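Long-range contact in exopolyphosphatase (Cytophaga hutchinsonii, PDB 3MDQ), which probably hydrolyses inorganic polyphosphate from its chain ends, releasing orthophosphate, as a Ppx/GppA phosphatase of the actin-like ATPase clan: residues D215-E227 and Y237-L251. Residues are numbered along the deposited sequence; the frame is centred on the assembly and turned at random. Where two conformers were deposited one is given.
Sequences DTLAEMNIQHHRE and YLLSLPDFNRLRKQL
Asn-221 and Arg-246 meet with amide and guanidinium almost coplanar, NH1 and NH2 of Arg-246 both closing on Asn-221 OD1; the NH2 bond is 3.0 Å and uses a lone pair. Asn-221 swings CG away from its own N (chi1 -156°), which brings the amide into the angle between strand 236-240 and helix 241-253. Its ND2 gives both hydrogens away, one to Tyr-237 OH at 2.9 Å and one to Asp-243 OD2, met from above the carboxylate plane. In the conformer given, His-225 NE2 reaches Asp-243 OD2 from that same face at 2.6 Å, while NH1 of Arg-246 makes a salt bridge to Asp-243 OD1. The bend at chi3 (76°) lays the Arg-246 guanidinium flat on the His-224 ring, planes 4° apart and centres 3.6 Å apart. Tyr-237 OH donates a hydrogen bond to the syn lone pair of Glu-227 OE1 at 2.7 Å, and its ring packs against Ala-218 CB and Ile-222 CG1. On the apolar side, Leu-217 CD2 touches Leu-251 CD1 at 3.8 Å, both backed by Ile-277 of helix 267-286, and Leu-247 CD2 lies against CB of selenomethionine Met-220. The contact thus seats helix 212-225 on the edge strand of the six-stranded sheet and its following helix. With both amide hydrogens and the carbonyl oxygen engaged, the rotation of the buried Asn-221 amide is fixed.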
loop_
_atom_site.group_PDB
_atom_site.type_symbol
_atom_site.label_atom_id
_atom_site.label_comp_id
_atom_site.label_asym_id
_atom_site.label_seq_id
_atom_site.Cartn_x
_atom_site.Cartn_y
_atom_site.Cartn_z
ATOM N N ASP A 215 -6.942 -4.412 -2.466
ATOM C CA ASP A 215 -7.752 -4.110 -3.651
ATOM C C ASP A 215 -7.964 -5.381 -4.449
ATOM O O ASP A 215 -9.076 -5.669 -4.899
ATOM C CB ASP A 215 -7.084 -3.073 -4.567
ATOM C CG ASP A 215 -6.983 -1.698 -3.959
ATOM O OD1 ASP A 215 -7.696 -1.388 -3.003
ATOM O OD2 ASP A 215 -6.169 -0.875 -4.499
ATOM N N THR A 216 -6.891 -6.178 -4.597
ATOM C CA THR A 216 -7.014 -7.447 -5.331
ATOM C C THR A 216 -7.955 -8.443 -4.638
ATOM O O THR A 216 -8.758 -9.129 -5.303
ATOM C CB THR A 216 -5.628 -8.059 -5.638
ATOM O OG1 THR A 216 -4.999 -7.251 -6.646
ATOM C CG2 THR A 216 -5.735 -9.502 -6.167
ATOM N N LEU A 217 -7.908 -8.524 -3.305
ATOM C CA LEU A 217 -8.803 -9.408 -2.580
ATOM C C LEU A 217 -10.255 -8.989 -2.823
ATOM O O LEU A 217 -11.120 -9.837 -3.061
ATOM C CB LEU A 217 -8.508 -9.460 -1.077
ATOM C CG LEU A 217 -7.107 -10.001 -0.715
ATOM C CD1 LEU A 217 -6.872 -9.845 0.791
ATOM C CD2 LEU A 217 -6.993 -11.475 -1.207
ATOM N N ALA A 218 -10.516 -7.689 -2.753
ATOM C CA ALA A 218 -11.841 -7.194 -3.035
ATOM C C ALA A 218 -12.282 -7.562 -4.454
ATOM O O ALA A 218 -13.399 -8.052 -4.659
ATOM C CB ALA A 218 -11.921 -5.690 -2.809
ATOM N N GLU A 219 -11.417 -7.320 -5.435
ATOM C CA GLU A 219 -11.769 -7.595 -6.815
ATOM C C GLU A 219 -12.032 -9.084 -7.041
ATOM O O GLU A 219 -12.968 -9.435 -7.734
ATOM C CB GLU A 219 -10.695 -7.066 -7.777
ATOM C CG GLU A 219 -10.685 -5.537 -7.891
ATOM C CD GLU A 219 -9.540 -4.985 -8.748
ATOM O OE1 GLU A 219 -8.633 -5.742 -9.131
ATOM O OE2 GLU A 219 -9.551 -3.772 -9.030
HETATM N N MSE A 220 -11.234 -9.951 -6.412
HETATM C CA MSE A 220 -11.445 -11.407 -6.501
HETATM C C MSE A 220 -12.783 -11.782 -5.910
HETATM O O MSE A 220 -13.475 -12.621 -6.444
HETATM C CB MSE A 220 -10.329 -12.177 -5.787
HETATM C CG MSE A 220 -9.022 -12.150 -6.492
HETATM SE SE MSE A 220 -7.545 -12.923 -5.562
HETATM C CE MSE A 220 -8.038 -14.781 -5.813
ATOM N N ASN A 221 -13.159 -11.156 -4.793
ATOM C CA ASN A 221 -14.393 -11.500 -4.139
ATOM C C ASN A 221 -15.604 -11.047 -4.949
ATOM O O ASN A 221 -16.634 -11.721 -4.988
ATOM C CB ASN A 221 -14.460 -10.884 -2.759
ATOM C CG ASN A 221 -15.396 -11.654 -1.827
ATOM O OD1 ASN A 221 -15.259 -12.876 -1.684
ATOM N ND2 ASN A 221 -16.370 -10.945 -1.239
ATOM N N ILE A 222 -15.474 -9.881 -5.555
ATOM C CA ILE A 222 -16.507 -9.351 -6.444
ATOM C C ILE A 222 -16.759 -10.318 -7.599
ATOM O O ILE A 222 -17.894 -10.651 -7.913
ATOM C CB ILE A 222 -16.119 -7.938 -6.928
ATOM C CG1 ILE A 222 -16.295 -6.929 -5.784
ATOM C CG2 ILE A 222 -16.924 -7.498 -8.168
ATOM C CD1 ILE A 222 -15.527 -5.625 -6.040
ATOM N N GLN A 223 -15.682 -10.796 -8.191
ATOM C CA GLN A 223 -15.790 -11.734 -9.310
ATOM C C GLN A 223 -16.390 -13.044 -8.836
ATOM O O GLN A 223 -17.284 -13.587 -9.492
ATOM C CB GLN A 223 -14.425 -11.963 -9.960
ATOM C CG GLN A 223 -14.447 -12.743 -11.278
ATOM C CD GLN A 223 -15.429 -12.158 -12.316
ATOM O OE1 GLN A 223 -15.185 -11.106 -12.921
ATOM N NE2 GLN A 223 -16.548 -12.855 -12.521
ATOM N N HIS A 224 -15.958 -13.541 -7.681
ATOM C CA HIS A 224 -16.481 -14.801 -7.175
ATOM C C HIS A 224 -17.978 -14.740 -6.899
ATOM O O HIS A 224 -18.687 -15.711 -7.173
ATOM C CB HIS A 224 -15.735 -15.221 -5.908
ATOM C CG HIS A 224 -16.200 -16.526 -5.350
ATOM N ND1 HIS A 224 -17.065 -16.601 -4.284
ATOM C CD2 HIS A 224 -15.938 -17.798 -5.720
ATOM C CE1 HIS A 224 -17.316 -17.870 -4.019
ATOM N NE2 HIS A 224 -16.632 -18.615 -4.866
ATOM N N HIS A 225 -18.460 -13.623 -6.358
ATOM C CA HIS A 225 -19.882 -13.462 -6.060
ATOM C C HIS A 225 -20.690 -12.876 -7.226
ATOM O O HIS A 225 -21.900 -12.664 -7.085
ATOM C CB HIS A 225 -20.086 -12.594 -4.822
ATOM C CG HIS A 225 -19.656 -13.252 -3.553
ATOM N ND1 HIS A 225 -19.989 -14.560 -3.244
ATOM C CD2 HIS A 225 -18.940 -12.776 -2.501
ATOM C CE1 HIS A 225 -19.473 -14.866 -2.066
ATOM N NE2 HIS A 225 -18.837 -13.802 -1.593
ATOM N N ARG A 226 -20.041 -12.635 -8.359
ATOM C CA ARG A 226 -20.687 -12.000 -9.513
ATOM C C ARG A 226 -21.423 -10.718 -9.109
ATOM O O ARG A 226 -22.563 -10.494 -9.494
ATOM C CB ARG A 226 -21.633 -12.999 -10.199
ATOM C CG ARG A 226 -20.931 -14.327 -10.526
ATOM N N GLU A 227 -20.761 -9.896 -8.305
ATOM C CA GLU A 227 -21.293 -8.629 -7.878
ATOM C C GLU A 227 -21.078 -7.630 -9.030
ATOM O O GLU A 227 -20.051 -7.655 -9.698
ATOM C CB GLU A 227 -20.612 -8.181 -6.563
ATOM C CG GLU A 227 -21.014 -9.048 -5.340
ATOM C CD GLU A 227 -20.035 -9.010 -4.121
ATOM O OE1 GLU A 227 -19.007 -8.364 -4.162
ATOM O OE2 GLU A 227 -20.271 -9.676 -3.088
ATOM N N TYR A 237 -15.112 -1.362 0.647
ATOM C CA TYR A 237 -15.724 -2.645 0.297
ATOM C C TYR A 237 -15.586 -3.559 1.473
ATOM O O TYR A 237 -14.455 -3.774 1.954
ATOM C CB TYR A 237 -15.012 -3.242 -0.938
ATOM C CG TYR A 237 -15.528 -4.587 -1.333
ATOM C CD1 TYR A 237 -16.621 -4.697 -2.160
ATOM C CD2 TYR A 237 -14.965 -5.740 -0.814
ATOM C CE1 TYR A 237 -17.134 -5.971 -2.516
ATOM C CE2 TYR A 237 -15.483 -6.998 -1.131
ATOM C CZ TYR A 237 -16.557 -7.090 -2.008
ATOM O OH TYR A 237 -17.078 -8.343 -2.326
ATOM N N LEU A 238 -16.679 -4.127 1.967
ATOM C CA LEU A 238 -16.560 -4.999 3.117
ATOM C C LEU A 238 -16.470 -6.458 2.690
ATOM O O LEU A 238 -17.330 -6.997 1.971
ATOM C CB LEU A 238 -17.702 -4.812 4.084
ATOM C CG LEU A 238 -17.691 -5.750 5.313
ATOM C CD1 LEU A 238 -18.396 -5.054 6.448
ATOM C CD2 LEU A 238 -18.321 -7.134 5.062
ATOM N N LEU A 239 -15.410 -7.073 3.169
ATOM C CA LEU A 239 -15.076 -8.477 2.922
ATOM C C LEU A 239 -15.398 -9.251 4.188
ATOM O O LEU A 239 -14.817 -8.996 5.246
ATOM C CB LEU A 239 -13.570 -8.607 2.589
ATOM C CG LEU A 239 -12.965 -9.919 2.179
ATOM C CD1 LEU A 239 -13.535 -10.377 0.818
ATOM C CD2 LEU A 239 -11.446 -9.728 2.116
ATOM N N SER A 240 -16.304 -10.209 4.117
ATOM C CA SER A 240 -16.579 -11.004 5.309
ATOM C C SER A 240 -15.397 -11.902 5.675
ATOM O O SER A 240 -14.596 -12.241 4.805
ATOM C CB SER A 240 -17.828 -11.846 5.143
ATOM O OG SER A 240 -17.606 -12.937 4.244
ATOM N N LEU A 241 -15.363 -12.364 6.926
ATOM C CA LEU A 241 -14.303 -13.342 7.300
ATOM C C LEU A 241 -14.404 -14.663 6.531
ATOM O O LEU A 241 -13.371 -15.181 6.089
ATOM C CB LEU A 241 -14.214 -13.578 8.782
ATOM C CG LEU A 241 -13.827 -12.301 9.501
ATOM C CD1 LEU A 241 -13.638 -12.600 10.980
ATOM C CD2 LEU A 241 -12.597 -11.559 8.964
ATOM N N PRO A 242 -15.610 -15.204 6.339
ATOM C CA PRO A 242 -15.683 -16.382 5.451
ATOM C C PRO A 242 -15.137 -16.153 4.050
ATOM O O PRO A 242 -14.475 -17.041 3.475
ATOM C CB PRO A 242 -17.161 -16.718 5.438
ATOM C CG PRO A 242 -17.625 -16.290 6.750
ATOM C CD PRO A 242 -16.895 -14.982 7.031
ATOM N N ASP A 243 -15.410 -14.977 3.470
ATOM C CA ASP A 243 -14.869 -14.666 2.172
ATOM C C ASP A 243 -13.334 -14.559 2.208
ATOM O O ASP A 243 -12.660 -15.071 1.318
ATOM C CB ASP A 243 -15.563 -13.442 1.571
ATOM C CG ASP A 243 -16.945 -13.796 0.923
ATOM O OD1 ASP A 243 -17.303 -14.990 0.730
ATOM O OD2 ASP A 243 -17.660 -12.917 0.520
ATOM N N PHE A 244 -12.800 -13.929 3.248
ATOM C CA PHE A 244 -11.349 -13.850 3.431
ATOM C C PHE A 244 -10.771 -15.246 3.544
ATOM O O PHE A 244 -9.737 -15.560 2.918
ATOM C CB PHE A 244 -10.934 -13.048 4.680
ATOM C CG PHE A 244 -9.465 -13.085 4.906
ATOM C CD1 PHE A 244 -8.615 -12.368 4.076
ATOM C CD2 PHE A 244 -8.931 -13.928 5.864
ATOM C CE1 PHE A 244 -7.247 -12.437 4.264
ATOM C CE2 PHE A 244 -7.546 -14.022 6.023
ATOM C CZ PHE A 244 -6.737 -13.281 5.220
ATOM N N ASN A 245 -11.396 -16.097 4.331
ATOM C CA ASN A 245 -10.823 -17.443 4.480
ATOM C C ASN A 245 -10.890 -18.288 3.202
ATOM O O ASN A 245 -10.005 -19.117 2.961
ATOM C CB ASN A 245 -11.425 -18.136 5.700
ATOM C CG ASN A 245 -10.857 -17.596 7.014
ATOM O OD1 ASN A 245 -9.619 -17.436 7.188
ATOM N ND2 ASN A 245 -11.745 -17.320 7.951
ATOM N N ARG A 246 -11.894 -18.078 2.356
ATOM C CA ARG A 246 -11.913 -18.723 1.048
ATOM C C ARG A 246 -10.749 -18.247 0.192
ATOM O O ARG A 246 -10.048 -19.071 -0.433
ATOM C CB ARG A 246 -13.230 -18.460 0.302
ATOM C CG ARG A 246 -13.389 -19.254 -1.006
ATOM C CD ARG A 246 -14.473 -18.671 -1.919
ATOM N NE ARG A 246 -14.024 -17.455 -2.613
ATOM C CZ ARG A 246 -14.365 -16.201 -2.296
ATOM N NH1 ARG A 246 -15.206 -15.920 -1.307
ATOM N NH2 ARG A 246 -13.874 -15.206 -3.012
ATOM N N LEU A 247 -10.518 -16.938 0.192
ATOM C CA LEU A 247 -9.432 -16.387 -0.597
ATOM C C LEU A 247 -8.100 -16.846 -0.054
ATOM O O LEU A 247 -7.191 -17.141 -0.837
ATOM C CB LEU A 247 -9.493 -14.857 -0.569
ATOM C CG LEU A 247 -10.682 -14.226 -1.301
ATOM C CD1 LEU A 247 -10.924 -12.731 -0.886
ATOM C CD2 LEU A 247 -10.467 -14.413 -2.832
ATOM N N ARG A 248 -7.967 -16.908 1.256
ATOM C CA ARG A 248 -6.734 -17.354 1.896
ATOM C C ARG A 248 -6.421 -18.793 1.487
ATOM O O ARG A 248 -5.292 -19.101 1.076
ATOM C CB ARG A 248 -6.838 -17.226 3.411
ATOM C CG ARG A 248 -5.656 -17.807 4.178
ATOM C CD ARG A 248 -5.883 -17.762 5.693
ATOM N NE ARG A 248 -6.947 -18.640 6.146
ATOM C CZ ARG A 248 -6.877 -19.970 6.215
ATOM N NH1 ARG A 248 -5.772 -20.605 5.864
ATOM N NH2 ARG A 248 -7.924 -20.666 6.639
ATOM N N LYS A 249 -7.416 -19.649 1.566
ATOM C CA LYS A 249 -7.191 -21.064 1.250
ATOM C C LYS A 249 -6.794 -21.187 -0.231
ATOM O O LYS A 249 -5.846 -21.924 -0.587
ATOM C CB LYS A 249 -8.425 -21.902 1.580
ATOM C CG LYS A 249 -8.598 -22.140 3.029
ATOM C CD LYS A 249 -9.953 -22.833 3.261
ATOM C CE LYS A 249 -10.197 -23.191 4.713
ATOM N NZ LYS A 249 -11.646 -23.511 4.946
ATOM N N GLN A 250 -7.481 -20.442 -1.088
ATOM C CA GLN A 250 -7.206 -20.454 -2.540
ATOM C C GLN A 250 -5.765 -19.995 -2.818
ATOM O O GLN A 250 -5.011 -20.668 -3.519
ATOM C CB GLN A 250 -8.225 -19.584 -3.302
ATOM C CG GLN A 250 -7.877 -19.392 -4.755
ATOM C CD GLN A 250 -8.757 -18.399 -5.473
ATOM O OE1 GLN A 250 -9.754 -17.926 -4.924
ATOM N NE2 GLN A 250 -8.378 -18.062 -6.706
ATOM N N LEU A 251 -5.354 -18.880 -2.223
ATOM C CA LEU A 251 -4.042 -18.336 -2.548
ATOM C C LEU A 251 -2.909 -19.142 -1.896
ATOM O O LEU A 251 -1.867 -19.310 -2.514
ATOM C CB LEU A 251 -3.995 -16.860 -2.139
ATOM C CG LEU A 251 -4.848 -15.975 -3.023
ATOM C CD1 LEU A 251 -5.056 -14.564 -2.378
ATOM C CD2 LEU A 251 -4.260 -15.814 -4.429
#